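PDB 3PG1: mitogen-activated protein kinase, putative (Map kinase-like protein) from Leishmania major, which probably binds ATP and transfers its phosphate to serine or threonine residues of other proteins, as expected of a MAP kinase-like enzyme. Local coordinates for residues A15-A19 and M20-Y24; C73-V76 and L77-R81; G146-V149 and L150-G154. One frame throughout, in Å; residues are numbered along the deposited sequence.

Interaction 1: residues A15-A19 and M20-Y24; sequences AELHA and MQSPY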
# COMPACT_ATOMS: atom_id res chain seq x y z
N ALA A 15 -28.06 8.01 -10.38
CA ALA A 15 -29.40 7.41 -10.30
C ALA A 15 -29.51 6.43 -9.12
O ALA A 15 -30.44 6.54 -8.33
CB ALA A 15 -29.74 6.71 -11.61
N GLU A 16 -28.54 5.49 -8.99
CA GLU A 16 -28.55 4.51 -7.90
C GLU A 16 -28.49 5.17 -6.52
O GLU A 16 -29.25 4.78 -5.63
CB GLU A 16 -27.43 3.48 -8.07
CG GLU A 16 -27.74 2.48 -9.19
CD GLU A 16 -26.53 1.86 -9.86
OE1 GLU A 16 -25.41 1.90 -9.29
OE2 GLU A 16 -26.70 1.32 -10.98
N LEU A 17 -27.60 6.18 -6.35
CA LEU A 17 -27.48 6.92 -5.08
C LEU A 17 -28.75 7.73 -4.77
O LEU A 17 -29.10 7.89 -3.60
CB LEU A 17 -26.23 7.81 -5.06
CG LEU A 17 -24.85 7.09 -5.01
CD1 LEU A 17 -23.72 8.10 -4.95
CD2 LEU A 17 -24.74 6.17 -3.80
N HIS A 18 -29.45 8.20 -5.82
CA HIS A 18 -30.71 8.95 -5.68
C HIS A 18 -31.82 8.05 -5.16
O HIS A 18 -32.47 8.40 -4.17
CB HIS A 18 -31.10 9.64 -7.01
CG HIS A 18 -30.42 10.97 -7.22
ND1 HIS A 18 -29.68 11.58 -6.21
CD2 HIS A 18 -30.45 11.79 -8.30
CE1 HIS A 18 -29.26 12.73 -6.72
NE2 HIS A 18 -29.69 12.90 -7.97
N ALA A 19 -31.97 6.85 -5.76
CA ALA A 19 -32.91 5.79 -5.37
C ALA A 19 -32.70 5.39 -3.89
O ALA A 19 -33.66 5.02 -3.21
CB ALA A 19 -32.72 4.57 -6.27
N MET A 20 -31.45 5.48 -3.41
CA MET A 20 -31.02 5.15 -2.05
C MET A 20 -31.19 6.28 -1.02
O MET A 20 -31.03 6.03 0.17
CB MET A 20 -29.55 4.73 -2.07
CG MET A 20 -29.31 3.35 -2.62
SD MET A 20 -27.55 2.89 -2.55
CE MET A 20 -27.67 1.23 -3.08
N GLN A 21 -31.47 7.54 -1.48
CA GLN A 21 -31.55 8.75 -0.63
C GLN A 21 -30.18 9.00 0.08
O GLN A 21 -30.13 9.53 1.19
CB GLN A 21 -32.75 8.72 0.35
CG GLN A 21 -34.11 8.49 -0.32
CD GLN A 21 -35.30 9.11 0.40
OE1 GLN A 21 -35.41 10.33 0.54
NE2 GLN A 21 -36.27 8.29 0.78
N SER A 22 -29.08 8.60 -0.60
CA SER A 22 -27.69 8.73 -0.14
C SER A 22 -27.30 10.19 0.17
O SER A 22 -27.83 11.11 -0.47
CB SER A 22 -26.72 8.11 -1.15
OG SER A 22 -25.97 9.08 -1.85
N PRO A 23 -26.37 10.41 1.13
CA PRO A 23 -25.98 11.80 1.46
C PRO A 23 -24.95 12.41 0.49
O PRO A 23 -24.39 13.47 0.78
CB PRO A 23 -25.41 11.67 2.87
CG PRO A 23 -24.83 10.30 2.92
CD PRO A 23 -25.69 9.44 2.02
N TYR A 24 -24.72 11.75 -0.66
CA TYR A 24 -23.71 12.14 -1.64
C TYR A 24 -24.17 12.89 -2.87
O TYR A 24 -25.32 12.78 -3.29
CB TYR A 24 -22.84 10.92 -2.05
CG TYR A 24 -22.30 10.16 -0.86
CD1 TYR A 24 -21.23 10.66 -0.12
CD2 TYR A 24 -22.90 8.98 -0.43
CE1 TYR A 24 -20.76 9.99 1.01
CE2 TYR A 24 -22.44 8.30 0.69
CZ TYR A 24 -21.37 8.81 1.41
OH TYR A 24 -20.92 8.15 2.53
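The carbonyl oxygen of Leu17 draws two amides as the helix runs out. Ser22 N reaches Leu17 O at 3.1 Å in a fairly straight bond, while Met20 N makes a weak second bond to the same oxygen; its stronger acceptor is Glu16 O, 3.2 Å from Met20 N. Gln21 N turns back to His18 O at 3.0 Å, coming from above the plane of that carbonyl.

This fold-back lays Ser22 against Leu17: Ser22 OG sits 3.5 Å from Leu17 CB, and Ser22 CB rests near the CD2 methyl. The same hydroxyl oxygen accepts from Tyr24 N at 3.2 Å, an ST turn that steers the chain into strand 25-33. Leu17 CD1 meets Tyr24 CB at 4.1 Å. With CG anti to its carbonyl carbon (chi1 -76°) and the chain extended beyond, Met20 runs its CG across Glu16 O towards Phe98, which Leu17 also touches. Beside it Glu16 makes a salt bridge with Arg53 and bonds to Tyr110 OH, and Tyr24 OH to Asp96. Gln21, at positive phi, completes the pattern: the paired bonds Ser22 to Leu17 and Gln21 to His18 make a Schellman motif, closing an N-terminal helix laid on the kinase N-lobe sheet.

Interaction 2: residues C73-V76 and L77-R81; sequences CKRV and LREIR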
# COMPACT_ATOMS: atom_id res chain seq x y z
N CYS A 73 -16.07 -12.56 -5.95
CA CYS A 73 -16.79 -12.16 -4.74
C CYS A 73 -15.84 -12.22 -3.54
O CYS A 73 -15.75 -11.24 -2.79
CB CYS A 73 -18.02 -13.03 -4.52
SG CYS A 73 -19.11 -12.46 -3.19
N LYS A 74 -15.07 -13.34 -3.41
CA LYS A 74 -14.08 -13.58 -2.36
C LYS A 74 -12.96 -12.54 -2.39
O LYS A 74 -12.54 -12.06 -1.33
CB LYS A 74 -13.51 -15.01 -2.46
CG LYS A 74 -12.69 -15.45 -1.24
CD LYS A 74 -12.82 -16.94 -0.96
CE LYS A 74 -11.85 -17.83 -1.71
NZ LYS A 74 -10.48 -17.79 -1.13
N ARG A 75 -12.46 -12.20 -3.60
CA ARG A 75 -11.41 -11.21 -3.79
C ARG A 75 -11.87 -9.84 -3.25
O ARG A 75 -11.13 -9.20 -2.50
CB ARG A 75 -11.04 -11.11 -5.29
CG ARG A 75 -10.15 -9.92 -5.64
CD ARG A 75 -9.96 -9.78 -7.14
NE ARG A 75 -8.56 -9.54 -7.48
CZ ARG A 75 -7.64 -10.49 -7.62
NH1 ARG A 75 -7.97 -11.77 -7.45
NH2 ARG A 75 -6.39 -10.18 -7.93
N VAL A 76 -13.09 -9.41 -3.62
CA VAL A 76 -13.66 -8.12 -3.17
C VAL A 76 -13.97 -8.13 -1.66
O VAL A 76 -13.72 -7.14 -0.98
CB VAL A 76 -14.85 -7.63 -4.06
CG1 VAL A 76 -15.21 -6.19 -3.73
CG2 VAL A 76 -14.50 -7.74 -5.54
N LEU A 77 -14.48 -9.28 -1.13
CA LEU A 77 -14.78 -9.43 0.30
C LEU A 77 -13.51 -9.26 1.13
O LEU A 77 -13.53 -8.58 2.15
CB LEU A 77 -15.46 -10.79 0.60
CG LEU A 77 -15.88 -11.01 2.07
CD1 LEU A 77 -16.85 -9.93 2.54
CD2 LEU A 77 -16.43 -12.40 2.28
N ARG A 78 -12.38 -9.84 0.65
CA ARG A 78 -11.09 -9.70 1.33
C ARG A 78 -10.60 -8.24 1.33
O ARG A 78 -10.13 -7.75 2.35
CB ARG A 78 -10.05 -10.64 0.74
CG ARG A 78 -8.85 -10.80 1.69
CD ARG A 78 -7.83 -11.83 1.25
NE ARG A 78 -6.81 -12.02 2.28
CZ ARG A 78 -5.73 -11.26 2.43
NH1 ARG A 78 -5.51 -10.23 1.62
NH2 ARG A 78 -4.86 -11.51 3.40
N GLU A 79 -10.74 -7.53 0.19
CA GLU A 79 -10.33 -6.13 0.09
C GLU A 79 -11.16 -5.27 1.07
O GLU A 79 -10.64 -4.37 1.71
CB GLU A 79 -10.55 -5.60 -1.34
CG GLU A 79 -9.66 -6.24 -2.40
CD GLU A 79 -9.77 -5.64 -3.79
OE1 GLU A 79 -10.49 -4.63 -3.96
OE2 GLU A 79 -9.11 -6.18 -4.71
N ILE A 80 -12.45 -5.58 1.17
CA ILE A 80 -13.39 -4.88 2.04
C ILE A 80 -13.14 -5.16 3.50
O ILE A 80 -13.12 -4.22 4.30
CB ILE A 80 -14.85 -5.17 1.55
CG1 ILE A 80 -15.32 -4.08 0.59
CG2 ILE A 80 -15.88 -5.41 2.67
CD1 ILE A 80 -14.56 -4.03 -0.72
N ARG A 81 -12.98 -6.43 3.85
CA ARG A 81 -12.70 -6.84 5.23
C ARG A 81 -11.41 -6.18 5.75
O ARG A 81 -11.39 -5.72 6.89
CB ARG A 81 -12.62 -8.38 5.33
CG ARG A 81 -14.02 -9.05 5.25
CD ARG A 81 -14.18 -10.24 6.19
NE ARG A 81 -13.64 -9.93 7.51
CZ ARG A 81 -12.74 -10.66 8.15
NH1 ARG A 81 -12.35 -11.83 7.65
NH2 ARG A 81 -12.27 -10.26 9.32
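Val76 and Ile80 lie side by side one turn apart on helix 70-85, their side chains pointing the same way. The apolar contact is made by a single branch of each: Val76 CG1, placed anti to its own backbone N (chi1 -168°), meets Ile80 CD1 at 3.8 Å. That delta methyl also folds back over the backbone, coming within 3.2 Å of Val76 O. Together the pair forms the helix face turned to the N-lobe sheet, where both touch Leu109 and Ile80 also reaches Leu111. Cys73 and Leu77, on the neighbouring face, pack against Phe353 of helix 346-360.

Four consecutive main-chain bonds of the i to i+4 kind carry the turn. Leu77 N to Cys73 O and Ile80 N to Val76 O are both 2.9 Å, and Arg78 N to Lys74 O and Glu79 N to Arg75 O lie between them in sequence. By its place in the sequence this is helix C of the protein kinase fold, and Glu79 fits the position of its characteristic glutamate: OE1 makes a long, weak ion pair with Lys52 of strand 48-54, while its backbone O accepts from Asn179.

Charge enters on the next flank round, and loosely. Glu79 crosses Arg75 at a slant, its CG close over Arg75 O at 3.3 Å and OE2 4.0 Å from Arg75 CG. Arg75 NE and Glu79 OE2 remain 4.4 Å apart, with the oxygen well out of the guanidinium plane and the guanidinium and carboxylate planes 66° apart, so any attraction is probably one of charge alone, with no N-H aimed at the oxygen. Arg78 and Arg81 send their guanidinium groups elsewhere: Arg81 makes a salt bridge with Glu356, and Arg78 a long, weak ion pair with Glu341.

Interaction 3: residues G146-V149 and L150-G154; sequences GLHV and LHEAG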
# COMPACT_ATOMS: atom_id res chain seq x y z
N GLY A 146 2.06 3.86 9.96
CA GLY A 146 1.04 3.14 9.20
C GLY A 146 1.50 1.70 8.95
O GLY A 146 0.72 0.77 9.14
N LEU A 147 2.78 1.49 8.59
CA LEU A 147 3.31 0.11 8.42
C LEU A 147 3.28 -0.65 9.73
O LEU A 147 2.85 -1.80 9.76
CB LEU A 147 4.72 0.16 7.88
CG LEU A 147 4.93 0.63 6.44
CD1 LEU A 147 6.44 0.63 6.11
CD2 LEU A 147 4.14 -0.24 5.47
N HIS A 148 3.68 0.00 10.85
CA HIS A 148 3.68 -0.64 12.17
C HIS A 148 2.25 -1.16 12.48
O HIS A 148 2.11 -2.27 12.94
CB HIS A 148 4.10 0.37 13.28
CG HIS A 148 4.24 -0.29 14.63
ND1 HIS A 148 5.29 -1.16 14.90
CD2 HIS A 148 3.50 -0.14 15.76
CE1 HIS A 148 5.09 -1.59 16.15
NE2 HIS A 148 4.07 -0.95 16.72
N VAL A 149 1.22 -0.35 12.22
CA VAL A 149 -0.18 -0.69 12.49
C VAL A 149 -0.58 -1.91 11.62
O VAL A 149 -1.16 -2.88 12.13
CB VAL A 149 -1.14 0.54 12.31
CG1 VAL A 149 -2.62 0.13 12.48
CG2 VAL A 149 -0.78 1.63 13.33
N LEU A 150 -0.24 -1.88 10.33
CA LEU A 150 -0.55 -3.03 9.48
C LEU A 150 0.17 -4.29 10.02
O LEU A 150 -0.47 -5.30 10.28
CB LEU A 150 -0.07 -2.75 8.03
CG LEU A 150 -0.78 -1.65 7.24
CD1 LEU A 150 -0.10 -1.47 5.86
CD2 LEU A 150 -2.29 -1.94 7.08
N HIS A 151 1.47 -4.18 10.30
CA HIS A 151 2.32 -5.31 10.76
C HIS A 151 1.85 -5.87 12.08
O HIS A 151 1.86 -7.11 12.25
CB HIS A 151 3.79 -4.89 10.82
CG HIS A 151 4.39 -4.56 9.48
ND1 HIS A 151 5.65 -4.00 9.39
CD2 HIS A 151 3.86 -4.67 8.23
CE1 HIS A 151 5.85 -3.79 8.09
NE2 HIS A 151 4.77 -4.13 7.37
N GLU A 152 1.36 -4.99 12.99
CA GLU A 152 0.85 -5.45 14.30
C GLU A 152 -0.42 -6.31 14.12
O GLU A 152 -0.68 -7.19 14.94
CB GLU A 152 0.64 -4.27 15.28
CG GLU A 152 1.95 -3.63 15.75
CD GLU A 152 2.83 -4.58 16.55
OE1 GLU A 152 2.36 -5.00 17.62
OE2 GLU A 152 3.86 -5.05 16.03
N ALA A 153 -1.17 -6.10 13.02
CA ALA A 153 -2.34 -6.93 12.71
C ALA A 153 -1.99 -8.14 11.78
O ALA A 153 -2.91 -8.83 11.33
CB ALA A 153 -3.41 -6.07 12.05
N GLY A 154 -0.70 -8.41 11.53
CA GLY A 154 -0.26 -9.50 10.66
C GLY A 154 -0.43 -9.21 9.17
O GLY A 154 -0.43 -10.13 8.35
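His151 lays its imidazole ring face over the carbonyl oxygen of Leu147, and this is the tight, buried part of the turn. Leu147 O stands 3.2 Å from His151 CG, towards the rim of the ring, while the same oxygen accepts a nearly straight bond from His151 N at 2.8 Å. Having CG anti to the carbonyl carbon (chi1 -65°) carries the ring back along the helix, bringing His151 CE1 to 4.1 Å from Leu147 CB. Its far nitrogen NE2 is bound by Asp216, which fixes how the ring is turned. Leu150 packs likewise, with CG 3.4 Å from Gly146 O and CD1 brushing the CD2 methyl of Leu147.

Looseness on the solvent side is confined to the Glu152 carboxylate. The rest of this residue still packs closely on buried His148: Glu152 N bonds to His148 O at 2.8 Å, and Glu152 CG lies over the His148 ring in a CH-pi contact, 3.8 Å from the centroid and 20° off the normal. The chain bends at chi2, and the carboxylate ends nearly parallel to the imidazole, the planes 10° apart. Glu152 OE2 stays 4.2 Å from His148 NE2. The nitrogens of His148 have partners elsewhere, ND1 in Thr311 and NE2, weakly, in Leu329 O. At the end the pattern shifts: Ala153 N keeps a weak bond to Val149 O but also bonds to Leu150 O, Gly154 N turns back to His151 O, and Gly154, at positive phi, closes a Schellman motif.

In the C-lobe this end of helix E, 133-152, has Leu147 on helix 214-229, His151 meeting Asp216, Lys213 and Thr311, His148 on helix 311-315, and Val149, Leu150 and Ala153 against the loop between helix 70-85 and strand 96-100.

Interactions 1 and 2 belong to the N-lobe and interaction 3 to the C-lobe, 35 Å from interaction 1 between centres. The first two, with nearest atoms about 14 Å apart, share strand 108-114: interaction 1 touches Lys108, Tyr110 and Val112, interaction 2 the alternating Leu109 and Leu111, consistent with packing on opposite faces of one sheet. Interactions 2 and 3 come closer, nearest atoms about 7 Å apart, bridged by the loop after helix 70-85. Interaction 2 faces what is probably the nucleotide site, by a long, weak pair with Lys52 and a bond to Asn179, which sits where the DFG glycine is usual; helix 133-152 of interaction 3 leads, as in other kinases, towards the catalytic loop.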